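Local coordinates for protein prolyl endopeptidase (Myxococcus xanthus, PDB 2BKL) that probably cleaves oligopeptides after proline, and far less readily after alanine, as a serine endopeptidase of the prolyl oligopeptidase family, at residues 511-516 / 548-553; 389-394 / 398-403; 266-271 / 308-313; 4-9 / 627-632; 644-647 / 653-656. One frame throughout, in Å; residues are numbered along the deposited sequence.

How the contacts relate
Followed from the N terminus, the chain first opens contact 4, whose partner helix lies more than six hundred residues on; it ties the very start of the chain to the alpha/beta-hydrolase part. Three contacts nest in series inside that great loop. Contact 3 comes first, joining neighbouring blades of the beta-propeller, then contact 2, a tight hairpin in the propeller's last blade, and then contact 1, where a helix meets the turn leading into a strand of the hydrolase sheet. Contact 5 follows once contact 4 has closed. It spans the short loop after strand 641-646, about 7 Å from contact 4 between nearest atoms. None of the five cross.

Contact 1 (511-516 / 548-553); sequences AAAEYL and ELYGAV
Ala513 and Tyr550 make the close half of this contact. With Tyr550 CG beside the backbone N (chi1 -49°), the ring reaches the helix: Ala513 CB lies 3.5 Å from Tyr550 CE1, oblique to the ring, and 4.1 Å from Tyr550 OH. The phenol is held from several sides: Leu549 CB sits over the centre of one ring face, 3.7 Å above the plane, and the hydroxyl is hydrogen-bonded to His510 ND1, one turn back on the helix that carries Ala513. Both Ala513 and Tyr550 also rest on Leu527 of strand 527-532, so this half is buried. A residue as small as alanine lets the helix bring its backbone close, with Ala513 CA 6.8 Å from Leu549 CA. The fold here is that of an alpha/beta hydrolase. Helix 503-518 leads into strand 527-532, and a beta-alpha-beta crossover through helix 534-545 then returns the chain by way of Leu549 and Tyr550 to the parallel strand 552-556. Away from the ring the fit slackens. Glu514 CG and Leu549 CD2 are 4.1 Å apart, and their side chains pass at a slant to one another. A water bridges the backbones nearby, donating to Leu549 O at 2.9 Å and only weakly to Ala513 O. The extended chain of Glu514 carries its carboxylate on to a salt bridge with Arg546. Glu548 also pairs with Arg546, which would probably offset the like charges of the two carboxylates, whose OE2 atoms stand 6.9 Å apart.

Contact 2 (389-394 / 398-403); sequences QIYKTS and GKSELW
A beta hairpin formed by strands 386-394 and 400-405 brings Tyr391 opposite Leu402 and Thr393 opposite Ser400 in non-hydrogen-bonded antiparallel pairs, with the hydrogen-bonded pair Lys392 and Glu401 between them. Lys392 and Glu401 exchange two backbone bonds of 2.9 Å, Lys392 N to Glu401 O and Glu401 N to Lys392 O. Trp403 N to Ile390 O and Ser394 N to Lys399 O continue the ladder, and Gly398 N closes the turn on Ser394 O. On the face carrying Tyr391, Leu402 has CG anti to the backbone N (chi1 -178°), which lays CD1 over the Tyr391 ring in a CH-pi contact, 4.1 Å from the centroid and 22° off the normal. The phenol OH donates to Gln389 OE1 at 2.9 Å, from above the plane of that amide; Tyr379 packs against the ring from the next strand. Were Tyr391 replaced by an alanine, Leu402 CD1 would probably lose the ring face it rests on and the Gln389 amide its hydroxyl partner. Ile390 and Trp403 lie side by side, Ile390 CG2 being 3.8 Å from Trp403 CE3. A water links Lys392 O to Glu401 OE2. Trp403 also meets Tyr378 edge-to-face, and touches Val72 and Pro75 of strand 71-78. The whole is the outer hairpin of a four-stranded antiparallel propeller blade, the last in the chain, meeting the first blade through side chains, as in the unlatched propeller of prolyl oligopeptidases.

Contact 3 (266-271 / 308-313); sequences LLVKGV and ASWKEI
Trp310 reaches from one propeller blade to Leu267 and Val268 on the next. Its CB sets out toward the other segment, with CG beside the backbone N. A second torsion of just 8° then turns CD1 back over CA, so that the six-membered half of the indole is carried outward. On the five-membered half, NE1 is hydrogen-bonded to Pro305 O, a partner close by in the sequence. Farther out, Trp310 CZ2 comes 4.2 Å from Leu267 CD1 and 4.1 Å from Leu267 O, the carbonyl oxygen lying at the ring edge, near its plane. At the tip, Trp310 CH2 meets Val268 CB at 4.1 Å, again at the edge. Leu267 and Val268 both face Val254 in a classic beta bulge on the outer strand of the 229-269 blade, which is consistent with two successive residues meeting one indole. Strand 311-314, which follows Trp310, is likewise the outermost strand of its own blade. Tyr275, on the first strand of Trp310's own blade, touches both Val268 and the indole, and Phe298 packs edge-to-face with the same ring system. No hydrogen bond crosses from one segment to the other: with the indole N-H satisfied on its own side, what joins these two segments is probably mainly van der Waals packing at the indole edge, with Leu267 O near the ring plane but not hydrogen-bonded to it.

Contact 4 (4-9 / 627-632); sequences PATRAE and FVAAVQ
The carboxamide of Gln632 lies beside Pro4 and Thr6, with Gln632 OE1 4.1 Å from Pro4 O, and its two ends have different tasks. OE1 takes a bond from a water at 2.7 Å and another from Gln42 NE2, whereas NE2 gives its own bond to Ala641 O on the neighbouring strand. Two other flat groups have partners within their own segments. Arg7 NE makes a salt bridge of 3.0 Å to Glu9 OE2, which lies in the guanidinium plane but is met on its anti side, 34° out of the carboxylate plane; the Phe627 ring carries Val631 CG2 over one face. Between the segments a water forms a tie. It spends both hydrogens, one on Gln632 OE1 and one on Pro4 O at 2.7 Å, and accepts from Thr6 OG1, also at 2.7 Å. Trp38 NE1 is also hydrogen-bonded to that hydroxyl. With Thr6 CG2 anti to the backbone N (chi1 -49° for OG1), the methyl meets the helix, Thr6 CG2 being 3.8 Å from Ala629 CB, while OG1 is turned to the water and Trp38. A small residue at that helix position admits the extended N-terminal segment. Such clasping of the N-terminal segment onto a helix of the distant C-terminal part is characteristic of prolyl oligopeptidases, whose alpha/beta-hydrolase domain is built from both ends of a chain with the propeller inserted between them.

Contact 5 (644-647 / 653-656); sequences RIEA and GADQ
Ala654 offers its methyl to two oxygens of the other segment: Ala654 CB lies 3.9 Å from Ala647 O and 4.3 Å from Glu646 OE2. These are loose van der Waals touches at the surface, with no hydrogen bond between the segments, so the spacing probably owes more to what holds each side. Behind Glu646 stands Arg644, two residues back on the same strand. Its NH1 gives a salt bridge of 2.8 Å to Glu646 OE1, with the N-H pointing fairly straight at the oxygen (159°). Glu646 OE1 lies near the guanidinium plane, at its edge, but the carboxylate is tilted: NH1 meets it from above, 50° out of its plane. One oxygen is thus gripped by the arginine while OE2 is the one that faces Ala654. Arg644 is itself fixed by a further salt bridge from NE to Asp666 of helix 657-674. The strand is also held from the N-terminal helix 33-51, where Asn43 and Arg47 bond to the backbone of Ile645. Behind Ala654, Gly653 adopts backbone angles (phi 98°) that call for glycine. Asp655 then ties the loop to the propeller through Lys93 and Ser122, and Gln656 sits at the N-cap position of helix 657-674. The loop so framed carries His651, part of the pocket occupied by the bound N-(benzyloxycarbonyl)-alanyl-proline and probably the histidine of a Ser533-His651-Asp616 triad. A loop of this kind, running from the last strand of the sheet to the C-terminal helix, is where alpha/beta hydrolases place the catalytic histidine.

Contact 1 (511-516 / 548-553)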
# COMPACT_ATOMS: atom_id res chain seq x y z
N ALA A 511 9.21 -0.30 -21.66
CA ALA A 511 10.48 -0.97 -21.91
C ALA A 511 10.52 -2.35 -21.28
O ALA A 511 11.16 -3.25 -21.82
CB ALA A 511 11.63 -0.09 -21.43
N ALA A 512 9.85 -2.55 -20.14
CA ALA A 512 9.77 -3.89 -19.54
C ALA A 512 8.99 -4.82 -20.47
O ALA A 512 9.40 -5.97 -20.68
CB ALA A 512 9.08 -3.84 -18.20
N ALA A 513 7.89 -4.33 -21.03
CA ALA A 513 7.10 -5.12 -21.95
C ALA A 513 7.89 -5.47 -23.19
O ALA A 513 7.82 -6.60 -23.67
CB ALA A 513 5.83 -4.38 -22.34
N GLU A 514 8.67 -4.53 -23.68
CA GLU A 514 9.50 -4.80 -24.85
C GLU A 514 10.60 -5.81 -24.50
O GLU A 514 10.92 -6.70 -25.31
CB GLU A 514 10.15 -3.53 -25.37
CG GLU A 514 9.17 -2.56 -26.04
CD GLU A 514 9.77 -1.16 -26.27
OE1 GLU A 514 10.60 -0.68 -25.47
OE2 GLU A 514 9.44 -0.56 -27.30
N TYR A 515 11.18 -5.69 -23.31
CA TYR A 515 12.23 -6.62 -22.88
C TYR A 515 11.72 -8.06 -22.82
O TYR A 515 12.39 -8.99 -23.28
CB TYR A 515 12.76 -6.20 -21.51
CG TYR A 515 13.74 -7.18 -20.92
CD1 TYR A 515 13.31 -8.25 -20.15
CD2 TYR A 515 15.10 -7.06 -21.14
CE1 TYR A 515 14.21 -9.18 -19.64
CE2 TYR A 515 15.98 -7.94 -20.61
CZ TYR A 515 15.55 -9.00 -19.83
OH TYR A 515 16.44 -9.93 -19.33
N LEU A 516 10.54 -8.29 -22.28
CA LEU A 516 10.00 -9.64 -22.15
C LEU A 516 9.81 -10.30 -23.51
O LEU A 516 9.96 -11.51 -23.64
CB LEU A 516 8.72 -9.62 -21.34
CG LEU A 516 8.89 -9.20 -19.89
CD1 LEU A 516 7.57 -8.87 -19.25
CD2 LEU A 516 9.55 -10.31 -19.10
N GLU A 548 -0.36 -1.48 -28.85
CA GLU A 548 0.21 -2.57 -29.61
C GLU A 548 1.17 -3.46 -28.86
O GLU A 548 1.46 -4.55 -29.31
CB GLU A 548 0.86 -2.03 -30.90
CG GLU A 548 2.18 -1.33 -30.72
CD GLU A 548 2.13 0.12 -30.19
OE1 GLU A 548 1.03 0.70 -29.97
OE2 GLU A 548 3.22 0.72 -30.07
N LEU A 549 1.66 -3.01 -27.71
CA LEU A 549 2.59 -3.84 -26.92
C LEU A 549 1.90 -4.90 -26.05
O LEU A 549 2.58 -5.77 -25.53
CB LEU A 549 3.45 -2.97 -26.00
CG LEU A 549 4.40 -1.97 -26.61
CD1 LEU A 549 5.16 -1.19 -25.53
CD2 LEU A 549 5.39 -2.66 -27.53
N TYR A 550 0.59 -4.81 -25.89
CA TYR A 550 -0.14 -5.54 -24.87
C TYR A 550 -1.34 -6.29 -25.43
O TYR A 550 -2.01 -5.80 -26.34
CB TYR A 550 -0.62 -4.56 -23.79
CG TYR A 550 0.47 -3.62 -23.29
CD1 TYR A 550 1.50 -4.09 -22.48
CD2 TYR A 550 0.48 -2.28 -23.63
CE1 TYR A 550 2.48 -3.25 -22.03
CE2 TYR A 550 1.46 -1.41 -23.19
CZ TYR A 550 2.48 -1.90 -22.39
OH TYR A 550 3.47 -1.07 -21.98
N GLY A 551 -1.58 -7.49 -24.90
CA GLY A 551 -2.73 -8.29 -25.25
C GLY A 551 -3.93 -8.08 -24.33
O GLY A 551 -5.10 -8.18 -24.76
N ALA A 552 -3.65 -7.80 -23.06
CA ALA A 552 -4.71 -7.60 -22.08
C ALA A 552 -4.24 -6.69 -20.96
O ALA A 552 -3.03 -6.59 -20.68
CB ALA A 552 -5.18 -8.92 -21.55
N VAL A 553 -5.21 -6.06 -20.31
CA VAL A 553 -4.95 -5.12 -19.21
C VAL A 553 -5.94 -5.42 -18.11
O VAL A 553 -7.16 -5.51 -18.37
CB VAL A 553 -5.16 -3.69 -19.68
CG1 VAL A 553 -5.05 -2.67 -18.54
CG2 VAL A 553 -4.22 -3.31 -20.81
O HOH W 1 5.45 -6.03 -25.81

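Contact 2 (389-394 / 398-403)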
# COMPACT_ATOMS: atom_id res chain seq x y z
N GLN A 389 7.83 -16.77 6.48
CA GLN A 389 8.51 -17.36 7.60
C GLN A 389 8.82 -16.24 8.57
O GLN A 389 9.24 -15.18 8.15
CB GLN A 389 9.81 -17.96 7.15
CG GLN A 389 9.62 -19.13 6.17
CD GLN A 389 10.90 -19.67 5.59
OE1 GLN A 389 11.98 -19.08 5.74
NE2 GLN A 389 10.79 -20.77 4.86
N ILE A 390 8.65 -16.48 9.85
CA ILE A 390 9.05 -15.54 10.87
C ILE A 390 10.17 -16.13 11.69
O ILE A 390 10.08 -17.26 12.13
CB ILE A 390 7.88 -15.19 11.79
CG1 ILE A 390 6.71 -14.61 10.99
CG2 ILE A 390 8.35 -14.25 12.90
CD1 ILE A 390 5.49 -14.42 11.84
N TYR A 391 11.22 -15.34 11.87
CA TYR A 391 12.36 -15.71 12.69
C TYR A 391 12.39 -14.90 13.96
O TYR A 391 12.11 -13.70 13.96
CB TYR A 391 13.67 -15.52 11.89
CG TYR A 391 13.79 -16.54 10.80
CD1 TYR A 391 13.17 -16.34 9.58
CD2 TYR A 391 14.48 -17.71 11.00
CE1 TYR A 391 13.22 -17.28 8.61
CE2 TYR A 391 14.57 -18.68 9.99
CZ TYR A 391 13.92 -18.44 8.81
OH TYR A 391 13.98 -19.35 7.78
N LYS A 392 12.73 -15.57 15.05
CA LYS A 392 12.94 -14.93 16.33
C LYS A 392 14.45 -14.87 16.53
O LYS A 392 15.15 -15.88 16.45
CB LYS A 392 12.26 -15.71 17.45
CG LYS A 392 12.48 -15.13 18.85
CD LYS A 392 11.74 -15.93 19.91
CE LYS A 392 12.29 -15.71 21.29
NZ LYS A 392 11.79 -16.73 22.25
N THR A 393 14.96 -13.67 16.80
CA THR A 393 16.38 -13.47 16.91
C THR A 393 16.72 -12.77 18.22
O THR A 393 15.89 -12.07 18.78
CB THR A 393 16.94 -12.63 15.73
OG1 THR A 393 16.59 -11.24 15.90
CG2 THR A 393 16.31 -12.98 14.41
N SER A 394 17.93 -12.99 18.70
CA SER A 394 18.48 -12.22 19.79
C SER A 394 19.29 -11.06 19.24
O SER A 394 20.19 -11.23 18.44
CB SER A 394 19.40 -13.09 20.66
OG SER A 394 20.21 -12.27 21.50
N GLY A 398 22.78 -12.44 18.13
CA GLY A 398 22.54 -12.84 16.76
C GLY A 398 21.96 -14.22 16.55
O GLY A 398 21.73 -14.64 15.40
N LYS A 399 21.72 -14.96 17.62
CA LYS A 399 21.01 -16.24 17.50
C LYS A 399 19.70 -16.02 16.75
O LYS A 399 18.99 -15.05 16.98
CB LYS A 399 20.72 -16.81 18.89
CG LYS A 399 19.84 -18.08 18.92
CD LYS A 399 19.62 -18.60 20.34
CE LYS A 399 18.60 -17.76 21.09
NZ LYS A 399 18.53 -18.12 22.55
N SER A 400 19.36 -16.94 15.86
CA SER A 400 18.13 -16.86 15.09
C SER A 400 17.47 -18.23 15.00
O SER A 400 18.14 -19.23 14.74
CB SER A 400 18.46 -16.35 13.71
OG SER A 400 17.31 -16.41 12.88
N GLU A 401 16.17 -18.28 15.21
CA GLU A 401 15.41 -19.54 15.17
C GLU A 401 14.15 -19.31 14.35
O GLU A 401 13.53 -18.26 14.50
CB GLU A 401 14.93 -19.93 16.58
CG GLU A 401 16.00 -20.01 17.66
CD GLU A 401 15.40 -20.29 19.04
OE1 GLU A 401 14.83 -21.39 19.24
OE2 GLU A 401 15.48 -19.40 19.91
N LEU A 402 13.75 -20.28 13.54
CA LEU A 402 12.44 -20.24 12.92
C LEU A 402 11.35 -20.28 13.99
O LEU A 402 11.34 -21.16 14.86
CB LEU A 402 12.27 -21.38 11.92
CG LEU A 402 10.94 -21.40 11.17
CD1 LEU A 402 10.89 -20.26 10.15
CD2 LEU A 402 10.77 -22.75 10.51
N TRP A 403 10.44 -19.34 13.92
CA TRP A 403 9.37 -19.20 14.88
C TRP A 403 8.02 -19.63 14.29
O TRP A 403 7.20 -20.20 15.00
CB TRP A 403 9.32 -17.76 15.37
CG TRP A 403 8.37 -17.46 16.49
CD1 TRP A 403 8.56 -17.71 17.82
CD2 TRP A 403 7.11 -16.79 16.40
NE1 TRP A 403 7.49 -17.27 18.55
CE2 TRP A 403 6.58 -16.71 17.70
CE3 TRP A 403 6.35 -16.29 15.33
CZ2 TRP A 403 5.34 -16.12 17.97
CZ3 TRP A 403 5.13 -15.69 15.60
CH2 TRP A 403 4.63 -15.62 16.92
O HOH W 2 16.22 -16.84 18.88

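Contact 3 (266-271 / 308-313)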
# COMPACT_ATOMS: atom_id res chain seq x y z
N LEU A 266 10.27 23.43 16.94
CA LEU A 266 10.61 22.94 15.61
C LEU A 266 11.90 22.17 15.65
O LEU A 266 12.93 22.74 15.99
CB LEU A 266 10.77 24.10 14.64
CG LEU A 266 11.16 23.79 13.19
CD1 LEU A 266 10.05 23.02 12.49
CD2 LEU A 266 11.47 25.11 12.45
N LEU A 267 11.86 20.88 15.34
CA LEU A 267 13.11 20.15 15.13
C LEU A 267 13.74 20.50 13.78
O LEU A 267 14.93 20.83 13.72
CB LEU A 267 12.92 18.66 15.25
CG LEU A 267 14.18 17.83 15.07
CD1 LEU A 267 15.20 18.09 16.20
CD2 LEU A 267 13.81 16.37 15.01
N VAL A 268 12.95 20.40 12.72
CA VAL A 268 13.42 20.68 11.39
C VAL A 268 12.26 20.92 10.45
O VAL A 268 11.20 20.31 10.57
CB VAL A 268 14.33 19.53 10.85
CG1 VAL A 268 13.59 18.20 10.78
CG2 VAL A 268 14.90 19.89 9.50
N LYS A 269 12.44 21.89 9.56
CA LYS A 269 11.50 22.19 8.50
C LYS A 269 12.12 21.63 7.23
O LYS A 269 13.17 22.10 6.78
CB LYS A 269 11.30 23.71 8.39
CG LYS A 269 10.31 24.16 7.33
CD LYS A 269 9.44 25.33 7.84
CE LYS A 269 9.13 26.35 6.73
NZ LYS A 269 8.17 27.42 7.19
N GLY A 270 11.52 20.60 6.67
CA GLY A 270 12.10 19.95 5.51
C GLY A 270 11.90 20.74 4.23
O GLY A 270 10.80 21.24 3.96
N VAL A 271 12.98 20.85 3.48
CA VAL A 271 13.00 21.50 2.18
C VAL A 271 13.56 20.48 1.21
O VAL A 271 14.78 20.29 1.10
CB VAL A 271 13.85 22.79 2.22
CG1 VAL A 271 13.80 23.50 0.86
CG2 VAL A 271 13.36 23.69 3.32
N ALA A 308 23.18 22.26 13.29
CA ALA A 308 24.62 22.28 13.33
C ALA A 308 25.19 21.34 14.38
O ALA A 308 26.35 20.96 14.28
CB ALA A 308 25.12 23.71 13.58
N SER A 309 24.39 21.01 15.39
CA SER A 309 24.83 20.15 16.48
C SER A 309 24.52 18.67 16.24
O SER A 309 24.86 17.86 17.09
CB SER A 309 24.17 20.59 17.78
OG SER A 309 24.55 21.91 18.10
N TRP A 310 23.87 18.32 15.13
CA TRP A 310 23.55 16.91 14.89
C TRP A 310 24.83 16.16 14.56
O TRP A 310 25.71 16.71 13.91
CB TRP A 310 22.61 16.77 13.70
CG TRP A 310 21.23 17.38 13.87
CD1 TRP A 310 20.78 18.16 14.88
CD2 TRP A 310 20.14 17.20 12.98
NE1 TRP A 310 19.47 18.50 14.67
CE2 TRP A 310 19.05 17.93 13.51
CE3 TRP A 310 19.95 16.51 11.77
CZ2 TRP A 310 17.82 17.99 12.87
CZ3 TRP A 310 18.76 16.57 11.16
CH2 TRP A 310 17.68 17.28 11.71
N LYS A 311 24.92 14.90 14.99
CA LYS A 311 26.08 14.06 14.74
C LYS A 311 25.70 12.90 13.83
O LYS A 311 24.83 12.10 14.16
CB LYS A 311 26.74 13.57 16.03
CG LYS A 311 25.93 12.74 16.98
CD LYS A 311 26.64 12.59 18.36
CE LYS A 311 27.31 11.23 18.54
NZ LYS A 311 28.24 11.28 19.71
N GLU A 312 26.30 12.84 12.65
CA GLU A 312 26.09 11.70 11.79
C GLU A 312 26.65 10.45 12.44
O GLU A 312 27.84 10.39 12.75
CB GLU A 312 26.75 11.94 10.45
CG GLU A 312 26.49 10.86 9.41
CD GLU A 312 27.20 11.14 8.11
OE1 GLU A 312 28.46 11.19 8.13
OE2 GLU A 312 26.53 11.30 7.08
N ILE A 313 25.82 9.44 12.67
CA ILE A 313 26.29 8.17 13.23
C ILE A 313 26.23 6.99 12.25
O ILE A 313 26.94 6.01 12.44
CB ILE A 313 25.56 7.82 14.54
CG1 ILE A 313 24.05 7.71 14.34
CG2 ILE A 313 25.87 8.85 15.63
CD1 ILE A 313 23.33 6.99 15.51

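Contact 4 (4-9 / 627-632)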
# COMPACT_ATOMS: atom_id res chain seq x y z
N PRO A 4 -23.95 -2.56 -21.92
CA PRO A 4 -24.89 -1.47 -21.65
C PRO A 4 -24.47 -0.21 -22.41
O PRO A 4 -23.28 0.12 -22.44
CB PRO A 4 -24.79 -1.25 -20.13
CG PRO A 4 -24.04 -2.44 -19.63
CD PRO A 4 -23.17 -2.91 -20.71
N ALA A 5 -25.43 0.45 -23.06
CA ALA A 5 -25.13 1.70 -23.74
C ALA A 5 -24.66 2.75 -22.74
O ALA A 5 -25.14 2.79 -21.59
CB ALA A 5 -26.34 2.21 -24.48
N THR A 6 -23.74 3.60 -23.18
CA THR A 6 -23.35 4.78 -22.42
C THR A 6 -23.50 6.01 -23.29
O THR A 6 -22.77 6.18 -24.29
CB THR A 6 -21.89 4.71 -21.92
OG1 THR A 6 -21.63 3.45 -21.28
CG2 THR A 6 -21.69 5.76 -20.83
N ARG A 7 -24.44 6.87 -22.93
CA ARG A 7 -24.57 8.16 -23.58
C ARG A 7 -23.28 8.97 -23.45
O ARG A 7 -22.72 9.07 -22.35
CB ARG A 7 -25.74 8.93 -22.94
CG ARG A 7 -25.88 10.39 -23.40
CD ARG A 7 -27.02 11.18 -22.71
NE ARG A 7 -26.84 11.45 -21.27
CZ ARG A 7 -27.34 10.70 -20.29
NH1 ARG A 7 -28.04 9.60 -20.58
NH2 ARG A 7 -27.15 11.04 -19.03
N ALA A 8 -22.84 9.53 -24.56
CA ALA A 8 -21.72 10.45 -24.61
C ALA A 8 -22.29 11.84 -24.80
O ALA A 8 -23.14 12.05 -25.67
CB ALA A 8 -20.80 10.13 -25.76
N GLU A 9 -21.85 12.78 -23.97
CA GLU A 9 -22.25 14.18 -24.08
C GLU A 9 -21.12 15.06 -24.60
O GLU A 9 -19.98 14.64 -24.73
CB GLU A 9 -22.76 14.69 -22.75
CG GLU A 9 -23.93 13.89 -22.20
CD GLU A 9 -24.47 14.37 -20.85
OE1 GLU A 9 -23.72 14.98 -20.07
OE2 GLU A 9 -25.66 14.11 -20.56
N PHE A 627 -13.57 5.67 -17.78
CA PHE A 627 -12.60 5.05 -18.66
C PHE A 627 -13.21 3.87 -19.38
O PHE A 627 -13.00 3.73 -20.58
CB PHE A 627 -11.34 4.67 -17.89
CG PHE A 627 -10.19 4.23 -18.76
CD1 PHE A 627 -9.45 5.16 -19.46
CD2 PHE A 627 -9.86 2.87 -18.89
CE1 PHE A 627 -8.35 4.78 -20.20
CE2 PHE A 627 -8.78 2.48 -19.67
CZ PHE A 627 -8.04 3.42 -20.33
N VAL A 628 -13.94 3.01 -18.67
CA VAL A 628 -14.56 1.84 -19.33
C VAL A 628 -15.54 2.28 -20.41
O VAL A 628 -15.60 1.71 -21.50
CB VAL A 628 -15.18 0.82 -18.36
CG1 VAL A 628 -16.56 1.16 -17.95
CG2 VAL A 628 -15.18 -0.58 -19.01
N ALA A 629 -16.30 3.34 -20.13
CA ALA A 629 -17.20 3.89 -21.13
C ALA A 629 -16.47 4.36 -22.37
O ALA A 629 -16.86 4.05 -23.49
CB ALA A 629 -18.00 5.03 -20.55
N ALA A 630 -15.34 5.02 -22.17
CA ALA A 630 -14.54 5.52 -23.29
C ALA A 630 -13.97 4.37 -24.14
O ALA A 630 -13.96 4.42 -25.36
CB ALA A 630 -13.43 6.42 -22.77
N VAL A 631 -13.51 3.31 -23.48
CA VAL A 631 -12.94 2.17 -24.19
C VAL A 631 -14.03 1.36 -24.93
O VAL A 631 -13.85 0.97 -26.09
CB VAL A 631 -12.10 1.31 -23.23
CG1 VAL A 631 -11.65 0.04 -23.90
CG2 VAL A 631 -10.91 2.10 -22.73
N GLN A 632 -15.15 1.10 -24.25
CA GLN A 632 -16.24 0.34 -24.87
C GLN A 632 -16.73 1.02 -26.13
O GLN A 632 -17.04 0.36 -27.11
CB GLN A 632 -17.44 0.17 -23.91
CG GLN A 632 -17.15 -0.79 -22.77
CD GLN A 632 -18.28 -0.93 -21.79
OE1 GLN A 632 -19.20 -0.12 -21.77
NE2 GLN A 632 -18.21 -1.97 -20.95
O HOH W 3 -21.03 1.47 -23.03

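Contact 5 (644-647 / 653-656)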
# COMPACT_ATOMS: atom_id res chain seq x y z
N ARG A 644 -16.06 -4.81 -13.54
CA ARG A 644 -16.44 -5.68 -12.45
C ARG A 644 -16.44 -4.90 -11.13
O ARG A 644 -15.39 -4.36 -10.76
CB ARG A 644 -15.44 -6.80 -12.38
CG ARG A 644 -15.75 -7.90 -11.36
CD ARG A 644 -14.54 -8.77 -11.10
NE ARG A 644 -14.80 -9.93 -10.28
CZ ARG A 644 -14.84 -9.94 -8.95
NH1 ARG A 644 -14.65 -8.86 -8.23
NH2 ARG A 644 -15.10 -11.08 -8.34
N ILE A 645 -17.55 -4.84 -10.42
CA ILE A 645 -17.64 -4.06 -9.21
C ILE A 645 -17.75 -4.99 -8.01
O ILE A 645 -18.74 -5.71 -7.87
CB ILE A 645 -18.81 -3.07 -9.27
CG1 ILE A 645 -18.74 -2.18 -10.54
CG2 ILE A 645 -18.87 -2.22 -7.98
CD1 ILE A 645 -20.00 -1.29 -10.75
N GLU A 646 -16.74 -4.99 -7.16
CA GLU A 646 -16.77 -5.84 -5.98
C GLU A 646 -17.69 -5.23 -4.94
O GLU A 646 -17.59 -4.04 -4.65
CB GLU A 646 -15.35 -5.95 -5.43
CG GLU A 646 -15.18 -6.86 -4.21
CD GLU A 646 -14.99 -8.32 -4.55
OE1 GLU A 646 -14.19 -8.64 -5.46
OE2 GLU A 646 -15.58 -9.16 -3.82
N ALA A 647 -18.56 -6.06 -4.37
CA ALA A 647 -19.50 -5.61 -3.37
C ALA A 647 -18.86 -5.52 -1.98
O ALA A 647 -17.96 -6.29 -1.66
CB ALA A 647 -20.70 -6.53 -3.34
N GLY A 653 -10.22 -4.07 -1.15
CA GLY A 653 -11.09 -5.23 -1.26
C GLY A 653 -12.02 -5.43 -0.07
O GLY A 653 -12.12 -4.57 0.82
N ALA A 654 -12.68 -6.58 -0.03
CA ALA A 654 -13.78 -6.86 0.89
C ALA A 654 -13.31 -7.52 2.18
O ALA A 654 -14.10 -7.69 3.09
CB ALA A 654 -14.84 -7.74 0.22
N ASP A 655 -12.04 -7.92 2.25
CA ASP A 655 -11.52 -8.61 3.44
C ASP A 655 -12.31 -9.86 3.78
O ASP A 655 -12.71 -10.08 4.93
CB ASP A 655 -11.51 -7.66 4.65
CG ASP A 655 -10.83 -8.26 5.87
OD1 ASP A 655 -9.91 -9.10 5.76
OD2 ASP A 655 -11.18 -7.87 7.00
N GLN A 656 -12.53 -10.69 2.77
CA GLN A 656 -13.27 -11.94 2.87
C GLN A 656 -12.56 -12.90 1.95
O GLN A 656 -12.55 -12.68 0.72
CB GLN A 656 -14.72 -11.78 2.38
CG GLN A 656 -15.67 -11.08 3.33
CD GLN A 656 -16.03 -11.96 4.52
OE1 GLN A 656 -15.44 -11.83 5.56
NE2 GLN A 656 -17.01 -12.86 4.34